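Local coordinates for protein aminoglycoside acetyltransferase meta-AAC0020 (PDB 5F47) that probably transfers an acetyl group from acetyl-coenzyme A to aminoglycoside antibiotics, as a GNAT-fold acetyltransferase linked to antibiotic resistance, at residues A87-L92 / E121-Q126; N9-E14 / A62-K67; K23-I28 / F40-S45. All coordinates share one frame; numbering follows the deposited sequence.

Interaction 1: residues A87-L92 / E121-Q126; sequences AYIYDL and EEVFVQ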
loop_
_atom_site.group_PDB
_atom_site.type_symbol
_atom_site.label_atom_id
_atom_site.label_comp_id
_atom_site.label_asym_id
_atom_site.label_seq_id
_atom_site.Cartn_x
_atom_site.Cartn_y
_atom_site.Cartn_z
ATOM N N ALA B 87 0.827 4.924 7.283
ATOM C CA ALA B 87 1.261 5.573 6.059
ATOM C C ALA B 87 2.209 4.667 5.283
ATOM O O ALA B 87 3.154 4.092 5.842
ATOM C CB ALA B 87 1.927 6.895 6.371
ATOM N N TYR B 88 1.964 4.577 3.986
ATOM C CA TYR B 88 2.718 3.745 3.058
ATOM C C TYR B 88 3.544 4.642 2.164
ATOM O O TYR B 88 2.985 5.325 1.315
ATOM C CB TYR B 88 1.726 2.932 2.210
ATOM C CG TYR B 88 2.294 1.953 1.233
ATOM C CD1 TYR B 88 3.610 1.527 1.294
ATOM C CD2 TYR B 88 1.482 1.436 0.233
ATOM C CE1 TYR B 88 4.103 0.612 0.379
ATOM C CE2 TYR B 88 1.964 0.514 -0.673
ATOM C CZ TYR B 88 3.268 0.102 -0.592
ATOM O OH TYR B 88 3.732 -0.815 -1.496
ATOM N N ILE B 89 4.857 4.665 2.351
ATOM C CA ILE B 89 5.727 5.371 1.405
ATOM C C ILE B 89 5.851 4.512 0.159
ATOM O O ILE B 89 6.311 3.369 0.236
ATOM C CB ILE B 89 7.116 5.639 2.000
ATOM C CG1 ILE B 89 7.003 6.579 3.206
ATOM C CG2 ILE B 89 8.041 6.257 0.933
ATOM C CD1 ILE B 89 8.340 6.725 3.982
ATOM N N TYR B 90 5.426 5.047 -0.986
ATOM C CA TYR B 90 5.400 4.247 -2.186
ATOM C C TYR B 90 6.673 4.390 -3.024
ATOM O O TYR B 90 7.234 3.388 -3.483
ATOM C CB TYR B 90 4.155 4.599 -3.032
ATOM C CG TYR B 90 3.981 3.624 -4.159
ATOM C CD1 TYR B 90 3.378 2.383 -3.946
ATOM C CD2 TYR B 90 4.492 3.906 -5.424
ATOM C CE1 TYR B 90 3.259 1.459 -5.000
ATOM C CE2 TYR B 90 4.382 2.992 -6.472
ATOM C CZ TYR B 90 3.766 1.779 -6.255
ATOM O OH TYR B 90 3.688 0.905 -7.322
ATOM N N ASP B 91 7.083 5.633 -3.277
ATOM C CA ASP B 91 8.325 5.924 -4.012
ATOM C C ASP B 91 9.160 6.946 -3.274
ATOM O O ASP B 91 8.624 7.840 -2.651
ATOM C CB ASP B 91 8.036 6.496 -5.405
ATOM C CG ASP B 91 7.787 5.445 -6.454
ATOM O OD1 ASP B 91 8.443 4.370 -6.451
ATOM O OD2 ASP B 91 6.938 5.725 -7.336
ATOM N N LEU B 92 10.475 6.806 -3.384
ATOM C CA LEU B 92 11.409 7.805 -2.885
ATOM C C LEU B 92 12.583 7.852 -3.857
ATOM O O LEU B 92 13.138 6.812 -4.225
ATOM C CB LEU B 92 11.874 7.469 -1.457
ATOM C CG LEU B 92 12.903 8.380 -0.784
ATOM C CD1 LEU B 92 12.724 8.339 0.719
ATOM C CD2 LEU B 92 14.325 7.976 -1.144
ATOM N N GLU B 121 0.035 5.265 13.508
ATOM C CA GLU B 121 0.679 4.174 14.227
ATOM C C GLU B 121 2.091 3.931 13.693
ATOM O O GLU B 121 3.021 3.667 14.457
ATOM C CB GLU B 121 -0.131 2.864 14.133
ATOM C CG GLU B 121 0.519 1.744 14.983
ATOM C CD GLU B 121 -0.130 0.361 14.844
ATOM O OE1 GLU B 121 0.447 -0.624 15.351
ATOM O OE2 GLU B 121 -1.201 0.236 14.244
ATOM N N GLU B 122 2.234 4.019 12.379
ATOM C CA GLU B 122 3.386 3.430 11.720
ATOM C C GLU B 122 3.502 3.956 10.310
ATOM O O GLU B 122 2.493 4.206 9.656
ATOM C CB GLU B 122 3.230 1.921 11.697
ATOM C CG GLU B 122 4.347 1.136 11.057
ATOM C CD GLU B 122 3.952 -0.311 10.895
ATOM O OE1 GLU B 122 3.755 -0.752 9.745
ATOM O OE2 GLU B 122 3.809 -0.999 11.926
ATOM N N VAL B 123 4.739 4.120 9.852
ATOM C CA VAL B 123 5.027 4.408 8.454
ATOM C C VAL B 123 5.771 3.201 7.927
ATOM O O VAL B 123 6.640 2.692 8.611
ATOM C CB VAL B 123 5.885 5.676 8.308
ATOM C CG1 VAL B 123 6.271 5.927 6.874
ATOM C CG2 VAL B 123 5.164 6.906 8.881
ATOM N N PHE B 124 5.441 2.713 6.733
ATOM C CA PHE B 124 6.245 1.635 6.155
ATOM C C PHE B 124 6.614 1.887 4.699
ATOM O O PHE B 124 6.015 2.724 4.016
ATOM C CB PHE B 124 5.543 0.262 6.317
ATOM C CG PHE B 124 4.233 0.118 5.561
ATOM C CD1 PHE B 124 3.051 0.610 6.083
ATOM C CD2 PHE B 124 4.201 -0.537 4.349
ATOM C CE1 PHE B 124 1.839 0.453 5.391
ATOM C CE2 PHE B 124 2.999 -0.714 3.671
ATOM C CZ PHE B 124 1.831 -0.218 4.188
ATOM N N VAL B 125 7.620 1.154 4.242
ATOM C CA VAL B 125 8.200 1.359 2.912
ATOM C C VAL B 125 8.871 0.065 2.483
ATOM O O VAL B 125 9.292 -0.748 3.318
ATOM C CB VAL B 125 9.206 2.543 2.923
ATOM C CG1 VAL B 125 10.416 2.219 3.805
ATOM C CG2 VAL B 125 9.678 2.893 1.503
ATOM N N GLN B 126 8.975 -0.148 1.177
ATOM C CA GLN B 126 9.616 -1.353 0.677
ATOM C C GLN B 126 10.726 -1.031 -0.312
ATOM O O GLN B 126 10.744 0.032 -0.940
ATOM C CB GLN B 126 8.568 -2.260 0.047
ATOM C CG GLN B 126 7.604 -2.837 1.070
ATOM C CD GLN B 126 6.170 -2.618 0.703
ATOM O OE1 GLN B 126 5.871 -2.143 -0.393
ATOM N NE2 GLN B 126 5.266 -2.952 1.614
HETATM O O HOH W 1 7.415 1.182 -0.845
HETATM O O HOH W 2 9.255 1.707 -2.526
#
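The hydroxyl of Tyr-88 donates to Gln-126, its OH lying 2.7 Å from OE1, in the amide plane and on a lone pair. The glutamine chain is bent at chi2 (128°), an angle away from the staggered values, and its side chain crosses that of Tyr-88 at about a right angle. Beside this bond the rings of Tyr-88 and Phe-124 run nearly parallel, planes 12° apart, but are slid so far that they barely overlap; Phe-124 CE2 comes over the tyrosine face, 3.3 Å from CD1. Against both rings packs the second subunit, whose strand pairs with 123-126 and carries the sheet across the interface. On the other face, Ile-89 spans two valines: its CD1 meets Val-123 CG1 at 3.6 Å and its CG2 meets Val-125 CG2 at 3.8 Å. Helix 103-117 covers this side.

Parallel pairing includes Phe-124 N to Ala-87 O (2.8 Å) and Ile-89 N to Phe-124 O (2.8 Å). Further on, water replaces direct bonds: one molecule accepts from Gln-126 N (2.9 Å) beside Ile-89 O, and another lies between the carbonyls of Tyr-90 and Gln-126. Such parting of two parallel strands, joined by a beta-alpha-beta crossover, is characteristic of the acetyl-coenzyme A cleft in GNAT enzymes.

Interaction 2: residues N9-E14 / A62-K67; sequences NFLKIE and ALLENK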
loop_
_atom_site.group_PDB
_atom_site.type_symbol
_atom_site.label_atom_id
_atom_site.label_comp_id
_atom_site.label_asym_id
_atom_site.label_seq_id
_atom_site.Cartn_x
_atom_site.Cartn_y
_atom_site.Cartn_z
ATOM N N ASN B 9 22.452 24.321 4.168
ATOM C CA ASN B 9 21.732 25.567 4.417
ATOM C C ASN B 9 20.979 26.094 3.199
ATOM O O ASN B 9 20.373 27.163 3.254
ATOM C CB ASN B 9 22.692 26.642 4.930
ATOM C CG ASN B 9 23.657 26.111 5.968
ATOM O OD1 ASN B 9 23.244 25.561 6.989
ATOM N ND2 ASN B 9 24.951 26.279 5.716
ATOM N N PHE B 10 21.003 25.338 2.106
ATOM C CA PHE B 10 20.257 25.708 0.908
ATOM C C PHE B 10 19.072 24.779 0.690
ATOM O O PHE B 10 18.100 25.138 0.029
ATOM C CB PHE B 10 21.165 25.680 -0.321
ATOM C CG PHE B 10 22.315 26.635 -0.240
ATOM C CD1 PHE B 10 22.218 27.899 -0.791
ATOM C CD2 PHE B 10 23.489 26.274 0.399
ATOM C CE1 PHE B 10 23.271 28.781 -0.715
ATOM C CE2 PHE B 10 24.546 27.152 0.478
ATOM C CZ PHE B 10 24.435 28.409 -0.078
ATOM N N LEU B 11 19.165 23.579 1.242
ATOM C CA LEU B 11 18.145 22.569 0.998
ATOM C C LEU B 11 16.843 22.893 1.725
ATOM O O LEU B 11 16.842 23.201 2.914
ATOM C CB LEU B 11 18.655 21.194 1.419
ATOM C CG LEU B 11 17.777 20.002 1.057
ATOM C CD1 LEU B 11 17.792 19.756 -0.439
ATOM C CD2 LEU B 11 18.258 18.772 1.807
ATOM N N LYS B 12 15.732 22.809 1.003
ATOM C CA LYS B 12 14.420 22.987 1.609
ATOM C C LYS B 12 13.630 21.697 1.473
ATOM O O LYS B 12 13.630 21.075 0.408
ATOM C CB LYS B 12 13.658 24.142 0.959
ATOM C CG LYS B 12 14.356 25.497 1.038
ATOM C CD LYS B 12 14.387 26.026 2.458
ATOM C CE LYS B 12 14.984 27.432 2.529
ATOM N NZ LYS B 12 16.451 27.463 2.243
ATOM N N ILE B 13 12.972 21.282 2.555
ATOM C CA ILE B 13 12.082 20.127 2.516
ATOM C C ILE B 13 10.664 20.625 2.702
ATOM O O ILE B 13 10.371 21.317 3.680
ATOM C CB ILE B 13 12.404 19.082 3.604
ATOM C CG1 ILE B 13 13.844 18.581 3.468
ATOM C CG2 ILE B 13 11.424 17.923 3.536
ATOM C CD1 ILE B 13 14.079 17.732 2.249
ATOM N N GLU B 14 9.793 20.300 1.754
ATOM C CA GLU B 14 8.446 20.843 1.762
ATOM C C GLU B 14 7.425 19.775 1.436
ATOM O O GLU B 14 7.691 18.852 0.660
ATOM C CB GLU B 14 8.335 22.013 0.775
ATOM C CG GLU B 14 9.211 23.206 1.173
ATOM C CD GLU B 14 9.117 24.390 0.222
ATOM O OE1 GLU B 14 8.276 24.363 -0.701
ATOM O OE2 GLU B 14 9.894 25.355 0.411
ATOM N N ALA B 62 12.257 17.721 -1.948
ATOM C CA ALA B 62 13.476 18.429 -1.579
ATOM C C ALA B 62 13.808 19.411 -2.677
ATOM O O ALA B 62 13.775 19.064 -3.859
ATOM C CB ALA B 62 14.616 17.462 -1.364
ATOM N N LEU B 63 14.136 20.641 -2.289
ATOM C CA LEU B 63 14.341 21.715 -3.244
ATOM C C LEU B 63 15.689 22.366 -3.042
ATOM O O LEU B 63 16.083 22.640 -1.910
ATOM C CB LEU B 63 13.256 22.773 -3.100
ATOM C CG LEU B 63 11.847 22.398 -3.538
ATOM C CD1 LEU B 63 10.840 23.000 -2.580
ATOM C CD2 LEU B 63 11.608 22.907 -4.945
ATOM N N LEU B 64 16.398 22.586 -4.141
ATOM C CA LEU B 64 17.529 23.498 -4.156
ATOM C C LEU B 64 17.092 24.667 -5.019
ATOM O O LEU B 64 16.854 24.504 -6.219
ATOM C CB LEU B 64 18.787 22.828 -4.688
ATOM C CG LEU B 64 19.328 21.767 -3.731
ATOM C CD1 LEU B 64 20.519 21.067 -4.340
ATOM C CD2 LEU B 64 19.730 22.422 -2.412
ATOM N N GLU B 65 16.978 25.832 -4.382
ATOM C CA GLU B 65 16.191 26.950 -4.892
ATOM C C GLU B 65 14.762 26.485 -5.154
ATOM O O GLU B 65 14.050 26.092 -4.225
ATOM C CB GLU B 65 16.828 27.541 -6.144
ATOM C CG GLU B 65 18.140 28.225 -5.853
ATOM C CD GLU B 65 18.785 28.788 -7.093
ATOM O OE1 GLU B 65 18.156 29.631 -7.769
ATOM O OE2 GLU B 65 19.927 28.385 -7.386
ATOM N N ASN B 66 14.339 26.525 -6.408
ATOM C CA ASN B 66 13.024 26.013 -6.751
ATOM C C ASN B 66 13.143 24.839 -7.710
ATOM O O ASN B 66 12.235 24.569 -8.493
ATOM C CB ASN B 66 12.148 27.116 -7.348
ATOM C CG ASN B 66 10.710 27.042 -6.864
ATOM O OD1 ASN B 66 9.777 26.948 -7.663
ATOM N ND2 ASN B 66 10.525 27.075 -5.548
ATOM N N LYS B 67 14.275 24.145 -7.643
ATOM C CA LYS B 67 14.453 22.920 -8.407
ATOM C C LYS B 67 14.257 21.698 -7.518
ATOM O O LYS B 67 14.888 21.573 -6.470
ATOM C CB LYS B 67 15.832 22.862 -9.055
ATOM C CG LYS B 67 16.013 21.646 -9.958
ATOM C CD LYS B 67 17.475 21.383 -10.283
ATOM C CE LYS B 67 17.610 20.311 -11.356
ATOM N NZ LYS B 67 18.963 19.686 -11.365
HETATM O O HOH W 3 16.989 26.647 -1.798
#
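Leu-11 and Leu-64 cross their side chains on one face of an antiparallel strand pair, CD1 of the former 3.8 Å from CD2 of the latter. The first torsion of Leu-11 sets CG opposite the backbone N (chi1 -172°) and swings the branch toward the neighbouring strand, where the same CD1 also reaches Ala-62 CB at 4.0 Å. Ile-13 approaches that methyl as well: its chain folds at chi2 (-69°), bringing CD1 to 3.7 Å from Ala-62 CB. The small alanine thus receives two longer side chains, and helix 103-117 packs against Leu-11, Ile-13 and Ala-62.

Lys-12 and Leu-63 project from the other face. Beyond its CB, Lys-12 bends twice and leads away from the partner strand, whereas Glu-14 is extended and lies across Leu-63 at about a right angle, its OE1 3.5 Å from Leu-63 CD1.

Lys-12 and Leu-63 form a hydrogen-bonded pair, with Lys-12 N to Leu-63 O at 2.9 Å and Leu-63 N to Lys-12 O at 2.8 Å. Toward the turn no further direct backbone bond joins the two segments; a water donates to Phe-10 O (2.6 Å) and accepts from Glu-65 N (2.7 Å), at the type II' turn that joins strands 57-64 and 67-77 in a hairpin.

The chemistry is therefore two-sided: aliphatic toward the helix, and on the other face a leucine laid against a carboxylate, whose charge is probably tempered a little by a long, weak ion pair with Lys-23.

Interaction 3: residues K23-I28 / F40-S45; sequences KFIQLI and FSIPDS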
loop_
_atom_site.group_PDB
_atom_site.type_symbol
_atom_site.label_atom_id
_atom_site.label_comp_id
_atom_site.label_asym_id
_atom_site.label_seq_id
_atom_site.Cartn_x
_atom_site.Cartn_y
_atom_site.Cartn_z
ATOM N N LYS B 23 5.356 21.230 -9.172
ATOM C CA LYS B 23 6.394 20.508 -8.446
ATOM C C LYS B 23 6.122 19.008 -8.455
ATOM O O LYS B 23 7.055 18.212 -8.488
ATOM C CB LYS B 23 6.516 21.024 -7.011
ATOM C CG LYS B 23 7.206 22.381 -6.928
ATOM C CD LYS B 23 7.172 22.931 -5.511
ATOM C CE LYS B 23 7.805 24.317 -5.436
ATOM N NZ LYS B 23 7.572 24.947 -4.106
ATOM N N PHE B 24 4.847 18.623 -8.431
ATOM C CA PHE B 24 4.475 17.210 -8.490
ATOM C C PHE B 24 4.945 16.611 -9.823
ATOM O O PHE B 24 5.547 15.533 -9.847
ATOM C CB PHE B 24 2.959 17.074 -8.318
ATOM C CG PHE B 24 2.451 15.658 -8.122
ATOM C CD1 PHE B 24 3.255 14.632 -7.631
ATOM C CD2 PHE B 24 1.128 15.368 -8.433
ATOM C CE1 PHE B 24 2.733 13.336 -7.467
ATOM C CE2 PHE B 24 0.602 14.109 -8.260
ATOM C CZ PHE B 24 1.398 13.084 -7.785
ATOM N N ILE B 25 4.708 17.336 -10.910
ATOM C CA ILE B 25 5.145 16.891 -12.233
ATOM C C ILE B 25 6.667 16.817 -12.300
ATOM O O ILE B 25 7.215 15.850 -12.841
ATOM C CB ILE B 25 4.582 17.809 -13.330
ATOM C CG1 ILE B 25 3.074 17.578 -13.426
ATOM C CG2 ILE B 25 5.245 17.539 -14.697
ATOM C CD1 ILE B 25 2.361 18.526 -14.373
ATOM N N GLN B 26 7.358 17.804 -11.731
ATOM C CA GLN B 26 8.823 17.729 -11.650
ATOM C C GLN B 26 9.281 16.473 -10.917
ATOM O O GLN B 26 10.230 15.804 -11.345
ATOM C CB GLN B 26 9.404 18.957 -10.949
ATOM C CG GLN B 26 9.446 20.224 -11.761
ATOM C CD GLN B 26 10.032 21.365 -10.947
ATOM O OE1 GLN B 26 11.198 21.321 -10.535
ATOM N NE2 GLN B 26 9.219 22.384 -10.688
ATOM N N LEU B 27 8.615 16.146 -9.808
ATOM C CA LEU B 27 8.974 14.944 -9.066
ATOM C C LEU B 27 8.731 13.687 -9.899
ATOM O O LEU B 27 9.558 12.778 -9.905
ATOM C CB LEU B 27 8.195 14.853 -7.749
ATOM C CG LEU B 27 8.574 13.625 -6.913
ATOM C CD1 LEU B 27 10.062 13.638 -6.532
ATOM C CD2 LEU B 27 7.700 13.521 -5.667
ATOM N N ILE B 28 7.607 13.649 -10.611
ATOM C CA ILE B 28 7.281 12.490 -11.430
ATOM C C ILE B 28 8.347 12.324 -12.522
ATOM O O ILE B 28 8.788 11.209 -12.789
ATOM C CB ILE B 28 5.879 12.616 -12.032
ATOM C CG1 ILE B 28 4.831 12.542 -10.917
ATOM C CG2 ILE B 28 5.635 11.502 -13.059
ATOM C CD1 ILE B 28 3.455 13.059 -11.329
ATOM N N PHE B 40 7.329 5.656 -20.765
ATOM C CA PHE B 40 6.436 6.348 -19.856
ATOM C C PHE B 40 5.693 7.505 -20.538
ATOM O O PHE B 40 6.301 8.344 -21.210
ATOM C CB PHE B 40 7.234 6.856 -18.645
ATOM C CG PHE B 40 6.417 7.655 -17.690
ATOM C CD1 PHE B 40 5.364 7.067 -17.005
ATOM C CD2 PHE B 40 6.683 9.001 -17.480
ATOM C CE1 PHE B 40 4.596 7.790 -16.122
ATOM C CE2 PHE B 40 5.912 9.734 -16.590
ATOM C CZ PHE B 40 4.868 9.124 -15.910
ATOM N N SER B 41 4.369 7.497 -20.404
ATOM C CA SER B 41 3.505 8.599 -20.843
ATOM C C SER B 41 2.853 9.174 -19.611
ATOM O O SER B 41 2.047 8.502 -18.962
ATOM C CB SER B 41 2.418 8.138 -21.829
ATOM O OG SER B 41 2.921 7.947 -23.133
ATOM N N ILE B 42 3.203 10.402 -19.256
ATOM C CA ILE B 42 2.670 10.969 -18.021
ATOM C C ILE B 42 1.142 11.115 -18.172
ATOM O O ILE B 42 0.661 11.467 -19.235
ATOM C CB ILE B 42 3.363 12.320 -17.680
ATOM C CG1 ILE B 42 3.053 12.731 -16.243
ATOM C CG2 ILE B 42 3.008 13.416 -18.700
ATOM C CD1 ILE B 42 3.898 13.915 -15.765
ATOM N N PRO B 43 0.376 10.775 -17.116
ATOM C CA PRO B 43 -1.076 10.995 -17.180
ATOM C C PRO B 43 -1.409 12.468 -17.360
ATOM O O PRO B 43 -0.544 13.301 -17.090
ATOM C CB PRO B 43 -1.566 10.502 -15.816
ATOM C CG PRO B 43 -0.534 9.543 -15.367
ATOM C CD PRO B 43 0.770 10.060 -15.889
ATOM N N ASP B 44 -2.624 12.805 -17.782
ATOM C CA ASP B 44 -2.898 14.222 -17.970
ATOM C C ASP B 44 -3.064 14.924 -16.633
ATOM O O ASP B 44 -3.191 14.293 -15.570
ATOM C CB ASP B 44 -4.114 14.466 -18.874
ATOM C CG ASP B 44 -5.437 14.085 -18.240
ATOM O OD1 ASP B 44 -5.480 13.539 -17.121
ATOM O OD2 ASP B 44 -6.469 14.339 -18.899
ATOM N N SER B 45 -3.011 16.241 -16.687
ATOM C CA SER B 45 -2.913 17.034 -15.487
ATOM C C SER B 45 -4.210 17.045 -14.695
ATOM O O SER B 45 -4.191 17.248 -13.493
ATOM C CB SER B 45 -2.481 18.448 -15.846
ATOM O OG SER B 45 -1.133 18.424 -16.292
#
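Segment 23-28 is a stretch of helix, and segment 40-45 passes alongside it as an irregular chain; their CA atoms come no nearer than 8.2 Å, between Ile-28 and Ile-42. At that separation the backbones do not meet, and the contact is made by side chains, almost entirely aliphatic and aromatic. Ile-42 is central. It is stretched out, with CG1 opposite its own N (chi1 -166°) and chi2 at 170°, so that CD1 is carried forward to the helix. There it meets Ile-25 CG2 at 4.0 Å and Ile-28 CG2, also at 4.0 Å, two methyls from successive turns on the same side of the helix.

The segments belong to the helix-loop-helix between the first two strands of the GNAT fold, and the loop leads straight into helix 45-53. Asp-44 is the N-cap of that second helix, its OD1 accepting from the backbone N of His-47, while Leu-48 of the same helix packs on both Ile-28 and Ile-42. Tyr-80 of the second subunit also packs on Ile-28 and on Pro-43.

Ile-28 uses its two branches in different directions. CG2 faces the loop and approaches Phe-40 CZ at 3.8 Å, the two side chains crossing at about a right angle; CD1 turns back within the helix to sit 3.9 Å above the plane of the Phe-24 ring, over its centre. The Phe-40 ring is in turn backed by its own segment, with Ile-42 N above one face. At the far end Ser-45 comes alongside Ile-25, its OG 4.0 Å from CD1.

In the fold
Interactions 1 and 2 join strands of the same sheet, on opposite sides of the chain's centre, with their own centres about 22 Å apart. Interaction 1 is mostly buried, combining parallel backbone bonds, paired rings and a tyrosine-glutamine bond at the subunit interface. Interaction 2, at the opposite outermost strand within the chain, is partly buried and antiparallel, with a mainly aliphatic face, and touches no second subunit. Interaction 3 lies at the surface, holding a loop to a helix almost wholly by apolar side chains; like interaction 1 it reaches the second subunit. Interactions 2 and 3 touch through Lys-23, which packs on Leu-63 and Asn-66, so helix 21-34 connects the strand pair to the loop.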